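Local coordinates for protein dioxygenase (Pseudomonas brassicacearum, PDB 5V2D) that probably cleaves the central carbon–carbon double bond of lignin-derived stilbenes with molecular oxygen at an iron centre, at residues E245-F250 and G313-D318; L275-A280 and M348-D353. All blocks are in the same frame, centred on the assembly; numbering follows the deposited sequence.

In the fold
Following the chain from the N terminus, the antiparallel sheet holding strands 247-252 and 276-283 precedes the one holding 314-322 and 345-353. Contact 1 closes a loop of 62 intervening residues when 313-318 returns to 245-250, and contact 2 closes one of 67 when 348-353 meets 275-280. The two loops cross rather than nest, because 275-280 falls inside the first and 313-318 inside the second. Backbone bonds between F250 and A280, and the R349–D318 salt bridge, link the contacts within each sheet. Together they join two successive blades of the beta-propeller expected for this family, with the centres of contact 1 and contact 2 about 10 Å apart.

Contact 1: E245-F250 and G313-D318; sequences ERYVVF and GKVYVD
Y247 faces V315, and V249 faces V317, across a gap where strands 247-250 and 314-318 run in broadly the same direction at 49°, their axes 8.9 Å apart at the nearest point. This spacing is that of two sheets packed face against face, and apolar side chains alone bridge it.

V315 is the centre of the contact, each of its methyls serving a different partner. Its CG2, set beside the backbone N, leans on the Y247 ring, 3.6 Å from Y247 CD2 and nearly as close to CG, in an oblique approach. The other methyl is CG1, which lies anti to the backbone N (chi1 -176°) and therefore points along the strand toward V249; V315 CG1 comes to 3.7 Å from V249 CG2, the two side chains lying alongside one another and pointing opposite ways. The same V249 methyl also meets V317, tip to tip, with V249 CG2 and V317 CG2 4.1 Å apart. One branch of V249 thus fills the space between two valines of the opposing strand, and the V249–V317 end is the looser one.

Beside this apolar row, R246 forms a salt bridge with E245, weak as a hydrogen bond, and a second one with D310. The Y247 side chain also rests on V281 and P283 of strand 276-283, while V249 and V317 both reach F352 of strand 345-353. On the other surface of strand 247-252, F250 packs against F201 and F230, so this strand is covered by one neighbouring sheet on each side.

Contact 2: L275-A280 and M348-D353; sequences LPQLFA and MRWTFD
F279 packs against W350 and F352, and the three rings form an aromatic cluster between adjacent sheets, consistent with the blade-to-blade interface of the carotenoid-oxygenase beta-propeller. The axes of strands 276-280 and 348-353 come no closer than 10.3 Å, a gap wide enough for large rings to fill.

Two aromatic pairs share the F279 ring. With W350 the arrangement is edge-to-face: F279 presents its edge to the indole, the centroids of the F279 ring and the W350 six-membered ring lying 4.6 Å apart and their planes turned by 55°. The leading atom, F279 CZ, stands 3.4 Å above the W350 plane, over its six-membered ring. F352 comes over one face of F279 instead, its CZ 3.5 Å from F279 CG and displaced toward the rim; with 51° between the planes, this pair is oblique. F279 places its CG beside the backbone N and anti to the carbonyl carbon (chi1 -59°), which carries the ring out between its two partners. With an alanine in place of F279, the indole face and the end of F352 would probably lose their common neighbour, opening a gap in the cluster.

Further apolar contacts border the cluster: F279 also touches V249 and P251, F352 meets F294 edge-to-face, and W350 reaches P363.

The polar element is the buried amide of Q277, set at the indole edge with its plane 79° from the ring. Its NE2 bonds to the carbonyl oxygen of P297, whereas Q277 OE1 lies 3.6 Å from W350 CZ2, near the ring plane, and has no hydrogen-bonding partner in the model.

Contact 1: E245-F250 and G313-D318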
ATOM      1  N   GLU A 245      -1.807  10.256  18.863  1.00 35.82           N
ATOM      2  CA  GLU A 245      -2.476  11.503  19.330  1.00 39.11           C
ATOM      3  C   GLU A 245      -1.490  12.618  19.439  1.00 35.03           C
ATOM      4  O   GLU A 245      -1.778  13.714  19.074  1.00 35.37           O
ATOM      5  CB  GLU A 245      -3.137  11.278  20.709  1.00 47.74           C
ATOM      6  CG  GLU A 245      -4.385  10.376  20.537  1.00 55.35           C
ATOM      7  CD  GLU A 245      -4.905   9.761  21.841  1.00 62.29           C
ATOM      8  OE1 GLU A 245      -4.154   8.983  22.576  1.00 55.42           O
ATOM      9  OE2 GLU A 245      -6.092  10.082  22.097  1.00 66.17           O
ATOM     10  N   ARG A 246      -0.288  12.344  19.922  1.00 34.89           N
ATOM     11  CA  ARG A 246       0.696  13.376  20.156  1.00 35.92           C
ATOM     12  C   ARG A 246       1.973  13.304  19.352  1.00 35.09           C
ATOM     13  O   ARG A 246       2.769  14.240  19.433  1.00 31.30           O
ATOM     14  CB  ARG A 246       1.038  13.405  21.665  1.00 40.22           C
ATOM     15  CG  ARG A 246      -0.126  13.988  22.515  1.00 43.73           C
ATOM     16  CD  ARG A 246      -0.033  13.491  23.936  1.00 46.87           C
ATOM     17  NE  ARG A 246      -0.393  12.061  24.059  1.00 52.86           N
ATOM     18  CZ  ARG A 246      -1.607  11.554  24.281  1.00 55.70           C
ATOM     19  NH1 ARG A 246      -2.676  12.322  24.401  1.00 67.16           N
ATOM     20  NH2 ARG A 246      -1.768  10.220  24.352  1.00 54.75           N
ATOM     21  N   TYR A 247       2.219  12.209  18.613  1.00 31.39           N
ATOM     22  CA  TYR A 247       3.501  12.044  17.927  1.00 30.93           C
ATOM     23  C   TYR A 247       3.310  11.531  16.502  1.00 29.69           C
ATOM     24  O   TYR A 247       2.270  10.987  16.145  1.00 29.21           O
ATOM     25  CB  TYR A 247       4.409  11.062  18.657  1.00 32.68           C
ATOM     26  CG  TYR A 247       4.827  11.598  19.978  1.00 34.81           C
ATOM     27  CD1 TYR A 247       5.859  12.520  20.093  1.00 35.64           C
ATOM     28  CD2 TYR A 247       4.117  11.244  21.123  1.00 34.88           C
ATOM     29  CE1 TYR A 247       6.164  13.081  21.297  1.00 38.11           C
ATOM     30  CE2 TYR A 247       4.424  11.805  22.368  1.00 40.80           C
ATOM     31  CZ  TYR A 247       5.466  12.697  22.440  1.00 38.36           C
ATOM     32  OH  TYR A 247       5.812  13.252  23.602  1.00 40.19           O
ATOM     33  N   VAL A 248       4.354  11.714  15.708  1.00 31.43           N
ATOM     34  CA  VAL A 248       4.481  11.147  14.374  1.00 30.75           C
ATOM     35  C   VAL A 248       5.816  10.397  14.363  1.00 28.77           C
ATOM     36  O   VAL A 248       6.777  10.866  14.926  1.00 29.31           O
ATOM     37  CB  VAL A 248       4.475  12.298  13.383  1.00 34.45           C
ATOM     38  CG1 VAL A 248       4.811  11.835  11.997  1.00 38.60           C
ATOM     39  CG2 VAL A 248       3.095  12.913  13.371  1.00 37.49           C
ATOM     40  N   VAL A 249       5.874   9.231  13.713  1.00 29.02           N
ATOM     41  CA  VAL A 249       7.073   8.426  13.587  1.00 29.14           C
ATOM     42  C   VAL A 249       7.314   8.115  12.108  1.00 30.57           C
ATOM     43  O   VAL A 249       6.403   7.616  11.416  1.00 26.53           O
ATOM     44  CB  VAL A 249       6.934   7.103  14.343  1.00 30.13           C
ATOM     45  CG1 VAL A 249       8.212   6.277  14.222  1.00 31.89           C
ATOM     46  CG2 VAL A 249       6.598   7.385  15.800  1.00 30.16           C
ATOM     47  N   PHE A 250       8.519   8.420  11.634  1.00 30.93           N
ATOM     48  CA  PHE A 250       8.958   8.141  10.250  1.00 30.32           C
ATOM     49  C   PHE A 250       9.949   6.951  10.308  1.00 29.28           C
ATOM     50  O   PHE A 250      11.052   7.090  10.806  1.00 28.45           O
ATOM     51  CB  PHE A 250       9.740   9.295   9.714  1.00 32.26           C
ATOM     52  CG  PHE A 250       8.937  10.531   9.460  1.00 31.43           C
ATOM     53  CD1 PHE A 250       8.439  11.283  10.513  1.00 33.16           C
ATOM     54  CD2 PHE A 250       8.891  11.072   8.166  1.00 34.89           C
ATOM     55  CE1 PHE A 250       7.702  12.454  10.292  1.00 32.39           C
ATOM     56  CE2 PHE A 250       8.188  12.293   7.892  1.00 32.93           C
ATOM     57  CZ  PHE A 250       7.595  12.977   8.975  1.00 35.27           C
ATOM     58  N   GLY A 313       5.614   8.687  28.446  1.00 50.19           N
ATOM     59  CA  GLY A 313       6.754   9.080  27.580  1.00 50.56           C
ATOM     60  C   GLY A 313       6.886   8.334  26.240  1.00 43.19           C
ATOM     61  O   GLY A 313       7.950   8.497  25.602  1.00 42.47           O
ATOM     62  N   LYS A 314       5.961   7.403  25.939  1.00 42.30           N
ATOM     63  CA  LYS A 314       6.348   6.297  25.086  1.00 43.70           C
ATOM     64  C   LYS A 314       5.437   6.210  23.894  1.00 41.59           C
ATOM     65  O   LYS A 314       4.212   6.261  24.019  1.00 34.49           O
ATOM     66  CB  LYS A 314       6.269   5.002  25.858  1.00 48.84           C
ATOM     67  CG  LYS A 314       7.270   4.952  27.017  1.00 56.59           C
ATOM     68  CD  LYS A 314       6.820   3.968  28.065  1.00 62.13           C
ATOM     69  CE  LYS A 314       7.168   4.618  29.412  1.00 68.39           C
ATOM     70  NZ  LYS A 314       8.052   3.673  30.080  1.00 77.14           N
ATOM     71  N   VAL A 315       6.045   6.005  22.750  1.00 37.92           N
ATOM     72  CA  VAL A 315       5.333   5.800  21.508  1.00 35.38           C
ATOM     73  C   VAL A 315       5.450   4.321  21.094  1.00 33.93           C
ATOM     74  O   VAL A 315       6.557   3.776  21.038  1.00 35.21           O
ATOM     75  CB  VAL A 315       5.963   6.698  20.432  1.00 35.60           C
ATOM     76  CG1 VAL A 315       5.148   6.554  19.155  1.00 34.67           C
ATOM     77  CG2 VAL A 315       5.883   8.128  20.878  1.00 33.57           C
ATOM     78  N   TYR A 316       4.327   3.686  20.792  1.00 33.86           N
ATOM     79  CA  TYR A 316       4.306   2.318  20.383  1.00 32.44           C
ATOM     80  C   TYR A 316       3.874   2.222  18.910  1.00 31.01           C
ATOM     81  O   TYR A 316       2.835   2.779  18.536  1.00 30.27           O
ATOM     82  CB  TYR A 316       3.329   1.529  21.284  1.00 33.77           C
ATOM     83  CG  TYR A 316       3.636   1.638  22.754  1.00 36.96           C
ATOM     84  CD1 TYR A 316       2.995   2.581  23.541  1.00 40.14           C
ATOM     85  CD2 TYR A 316       4.556   0.782  23.375  1.00 38.97           C
ATOM     86  CE1 TYR A 316       3.266   2.681  24.890  1.00 41.76           C
ATOM     87  CE2 TYR A 316       4.824   0.867  24.744  1.00 40.48           C
ATOM     88  CZ  TYR A 316       4.184   1.806  25.477  1.00 41.73           C
ATOM     89  OH  TYR A 316       4.442   1.964  26.832  1.00 42.64           O
ATOM     90  N   VAL A 317       4.605   1.449  18.115  1.00 29.83           N
ATOM     91  CA  VAL A 317       4.267   1.254  16.703  1.00 29.16           C
ATOM     92  C   VAL A 317       4.266  -0.228  16.384  1.00 28.92           C
ATOM     93  O   VAL A 317       5.284  -0.902  16.565  1.00 27.95           O
ATOM     94  CB  VAL A 317       5.292   1.953  15.810  1.00 31.09           C
ATOM     95  CG1 VAL A 317       4.902   1.838  14.358  1.00 32.45           C
ATOM     96  CG2 VAL A 317       5.318   3.452  16.140  1.00 34.25           C
ATOM     97  N   ASP A 318       3.177  -0.723  15.845  1.00 27.97           N
ATOM     98  CA  ASP A 318       3.015  -2.119  15.436  1.00 26.44           C
ATOM     99  C   ASP A 318       3.112  -2.271  13.932  1.00 27.41           C
ATOM    100  O   ASP A 318       2.443  -1.537  13.179  1.00 26.38           O
ATOM    101  CB  ASP A 318       1.685  -2.676  15.942  1.00 27.53           C
ATOM    102  CG  ASP A 318       1.570  -2.640  17.489  1.00 31.51           C
ATOM    103  OD1 ASP A 318       0.414  -2.629  18.064  1.00 31.39           O
ATOM    104  OD2 ASP A 318       2.640  -2.611  18.130  1.00 31.44           O
TER

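Contact 2: L275-A280 and M348-D353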
ATOM      1  N   LEU A 275      23.239  -0.886   7.715  1.00 47.12           N
ATOM      2  CA  LEU A 275      22.675   0.421   8.089  1.00 43.89           C
ATOM      3  C   LEU A 275      21.517   0.147   9.044  1.00 41.60           C
ATOM      4  O   LEU A 275      20.581  -0.554   8.687  1.00 38.75           O
ATOM      5  CB  LEU A 275      22.046   1.088   6.900  1.00 43.33           C
ATOM      6  CG  LEU A 275      22.356   2.471   6.441  1.00 45.22           C
ATOM      7  CD1 LEU A 275      21.145   2.962   5.645  1.00 43.58           C
ATOM      8  CD2 LEU A 275      22.825   3.444   7.492  1.00 42.35           C
ATOM      9  N   PRO A 276      21.575   0.691  10.238  1.00 43.34           N
ATOM     10  CA  PRO A 276      20.445   0.495  11.158  1.00 40.88           C
ATOM     11  C   PRO A 276      19.094   1.015  10.575  1.00 36.49           C
ATOM     12  O   PRO A 276      19.037   2.029   9.892  1.00 35.62           O
ATOM     13  CB  PRO A 276      20.867   1.283  12.385  1.00 40.79           C
ATOM     14  CG  PRO A 276      22.373   1.365  12.343  1.00 42.79           C
ATOM     15  CD  PRO A 276      22.719   1.398  10.878  1.00 45.81           C
ATOM     16  N   GLN A 277      18.046   0.269  10.847  1.00 33.23           N
ATOM     17  CA  GLN A 277      16.686   0.790  10.744  1.00 33.53           C
ATOM     18  C   GLN A 277      16.697   2.064  11.567  1.00 34.70           C
ATOM     19  O   GLN A 277      17.247   2.096  12.672  1.00 36.83           O
ATOM     20  CB  GLN A 277      15.692  -0.242  11.268  1.00 34.68           C
ATOM     21  CG  GLN A 277      15.475  -1.410  10.315  1.00 34.45           C
ATOM     22  CD  GLN A 277      14.650  -2.493  10.950  1.00 38.13           C
ATOM     23  OE1 GLN A 277      13.440  -2.516  10.812  1.00 37.78           O
ATOM     24  NE2 GLN A 277      15.280  -3.345  11.715  1.00 39.31           N
ATOM     25  N   LEU A 278      16.164   3.132  11.030  1.00 33.80           N
ATOM     26  CA  LEU A 278      16.174   4.415  11.746  1.00 35.52           C
ATOM     27  C   LEU A 278      14.709   4.906  11.877  1.00 35.22           C
ATOM     28  O   LEU A 278      13.884   4.668  10.995  1.00 34.93           O
ATOM     29  CB  LEU A 278      17.028   5.335  10.940  1.00 38.16           C
ATOM     30  CG  LEU A 278      17.659   6.528  11.530  1.00 44.56           C
ATOM     31  CD1 LEU A 278      18.497   6.254  12.765  1.00 46.40           C
ATOM     32  CD2 LEU A 278      18.504   7.253  10.484  1.00 45.91           C
ATOM     33  N   PHE A 279      14.396   5.588  12.974  1.00 32.90           N
ATOM     34  CA  PHE A 279      13.070   6.156  13.209  1.00 30.81           C
ATOM     35  C   PHE A 279      13.214   7.590  13.694  1.00 32.19           C
ATOM     36  O   PHE A 279      13.951   7.834  14.694  1.00 31.10           O
ATOM     37  CB  PHE A 279      12.351   5.347  14.278  1.00 30.55           C
ATOM     38  CG  PHE A 279      12.187   3.894  13.922  1.00 31.83           C
ATOM     39  CD1 PHE A 279      13.196   2.963  14.189  1.00 31.40           C
ATOM     40  CD2 PHE A 279      11.032   3.465  13.276  1.00 31.83           C
ATOM     41  CE1 PHE A 279      13.059   1.648  13.881  1.00 30.08           C
ATOM     42  CE2 PHE A 279      10.862   2.129  12.969  1.00 31.49           C
ATOM     43  CZ  PHE A 279      11.850   1.211  13.278  1.00 30.16           C
ATOM     44  N   ALA A 280      12.529   8.521  13.042  1.00 29.81           N
ATOM     45  CA  ALA A 280      12.389   9.876  13.551  1.00 29.08           C
ATOM     46  C   ALA A 280      11.057  10.007  14.281  1.00 30.13           C
ATOM     47  O   ALA A 280      10.024   9.644  13.759  1.00 28.54           O
ATOM     48  CB  ALA A 280      12.430  10.853  12.411  1.00 29.92           C
ATOM     49  N   MET A 348       5.543  -7.075  14.791  1.00 29.79           N
ATOM     50  CA  MET A 348       6.296  -6.590  15.941  1.00 31.77           C
ATOM     51  C   MET A 348       5.795  -5.289  16.495  1.00 31.50           C
ATOM     52  O   MET A 348       5.127  -4.502  15.806  1.00 29.83           O
ATOM     53  CB  MET A 348       7.759  -6.401  15.534  1.00 34.87           C
ATOM     54  CG  MET A 348       8.292  -7.600  14.834  1.00 39.25           C
ATOM     55  SD  MET A 348       9.920  -8.194  15.152  1.00 49.05           S
ATOM     56  CE  MET A 348       9.620  -8.761  16.728  1.00 43.13           C
ATOM     57  N   ARG A 349       6.129  -5.044  17.764  1.00 30.84           N
ATOM     58  CA  ARG A 349       5.841  -3.785  18.416  1.00 30.74           C
ATOM     59  C   ARG A 349       7.178  -3.122  18.688  1.00 30.47           C
ATOM     60  O   ARG A 349       8.041  -3.706  19.361  1.00 32.02           O
ATOM     61  CB  ARG A 349       5.109  -3.949  19.714  1.00 33.74           C
ATOM     62  CG  ARG A 349       4.930  -2.636  20.492  1.00 33.65           C
ATOM     63  CD  ARG A 349       3.842  -2.740  21.574  1.00 37.00           C
ATOM     64  NE  ARG A 349       2.530  -2.788  20.918  1.00 38.97           N
ATOM     65  CZ  ARG A 349       1.363  -2.908  21.515  1.00 40.99           C
ATOM     66  NH1 ARG A 349       1.327  -2.905  22.872  1.00 38.59           N
ATOM     67  NH2 ARG A 349       0.249  -2.913  20.778  1.00 36.28           N
ATOM     68  N   TRP A 350       7.322  -1.896  18.214  1.00 27.91           N
ATOM     69  CA  TRP A 350       8.442  -1.032  18.607  1.00 28.71           C
ATOM     70  C   TRP A 350       7.971  -0.095  19.723  1.00 30.76           C
ATOM     71  O   TRP A 350       6.848   0.420  19.684  1.00 29.65           O
ATOM     72  CB  TRP A 350       8.848  -0.161  17.438  1.00 29.28           C
ATOM     73  CG  TRP A 350       9.303  -0.876  16.248  1.00 30.24           C
ATOM     74  CD1 TRP A 350       8.552  -1.198  15.192  1.00 29.88           C
ATOM     75  CD2 TRP A 350      10.648  -1.202  15.909  1.00 29.30           C
ATOM     76  NE1 TRP A 350       9.332  -1.791  14.220  1.00 31.34           N
ATOM     77  CE2 TRP A 350      10.629  -1.766  14.625  1.00 29.40           C
ATOM     78  CE3 TRP A 350      11.876  -1.096  16.578  1.00 33.48           C
ATOM     79  CZ2 TRP A 350      11.756  -2.262  14.004  1.00 30.48           C
ATOM     80  CZ3 TRP A 350      13.012  -1.614  15.944  1.00 31.74           C
ATOM     81  CH2 TRP A 350      12.949  -2.160  14.688  1.00 31.67           C
ATOM     82  N   THR A 351       8.847   0.177  20.696  1.00 31.46           N
ATOM     83  CA  THR A 351       8.564   1.066  21.795  1.00 31.69           C
ATOM     84  C   THR A 351       9.680   2.150  21.801  1.00 34.48           C
ATOM     85  O   THR A 351      10.896   1.799  21.853  1.00 35.80           O
ATOM     86  CB  THR A 351       8.649   0.267  23.093  1.00 35.31           C
ATOM     87  OG1 THR A 351       7.616  -0.748  23.076  1.00 38.07           O
ATOM     88  CG2 THR A 351       8.391   1.201  24.319  1.00 36.72           C
ATOM     89  N   PHE A 352       9.299   3.406  21.614  1.00 31.39           N
ATOM     90  CA  PHE A 352      10.236   4.524  21.537  1.00 34.19           C
ATOM     91  C   PHE A 352       9.972   5.338  22.834  1.00 36.09           C
ATOM     92  O   PHE A 352       8.963   6.021  22.959  1.00 36.22           O
ATOM     93  CB  PHE A 352      10.010   5.393  20.293  1.00 31.98           C
ATOM     94  CG  PHE A 352      10.113   4.629  19.013  1.00 30.65           C
ATOM     95  CD1 PHE A 352       8.959   4.192  18.368  1.00 31.82           C
ATOM     96  CD2 PHE A 352      11.313   4.197  18.530  1.00 31.11           C
ATOM     97  CE1 PHE A 352       9.036   3.506  17.176  1.00 32.67           C
ATOM     98  CE2 PHE A 352      11.398   3.485  17.354  1.00 33.63           C
ATOM     99  CZ  PHE A 352      10.242   3.120  16.674  1.00 29.80           C
ATOM    100  N   ASP A 353      10.893   5.199  23.773  1.00 36.06           N
ATOM    101  CA  ASP A 353      10.772   5.831  25.085  1.00 37.07           C
ATOM    102  C   ASP A 353      11.502   7.136  25.000  1.00 37.46           C
ATOM    103  O   ASP A 353      12.780   7.138  24.962  1.00 35.93           O
ATOM    104  CB  ASP A 353      11.363   4.947  26.171  1.00 39.13           C
ATOM    105  CG  ASP A 353      11.138   5.531  27.604  1.00 41.88           C
ATOM    106  OD1 ASP A 353      10.702   6.717  27.767  1.00 37.76           O
ATOM    107  OD2 ASP A 353      11.245   4.708  28.539  1.00 46.25           O
TER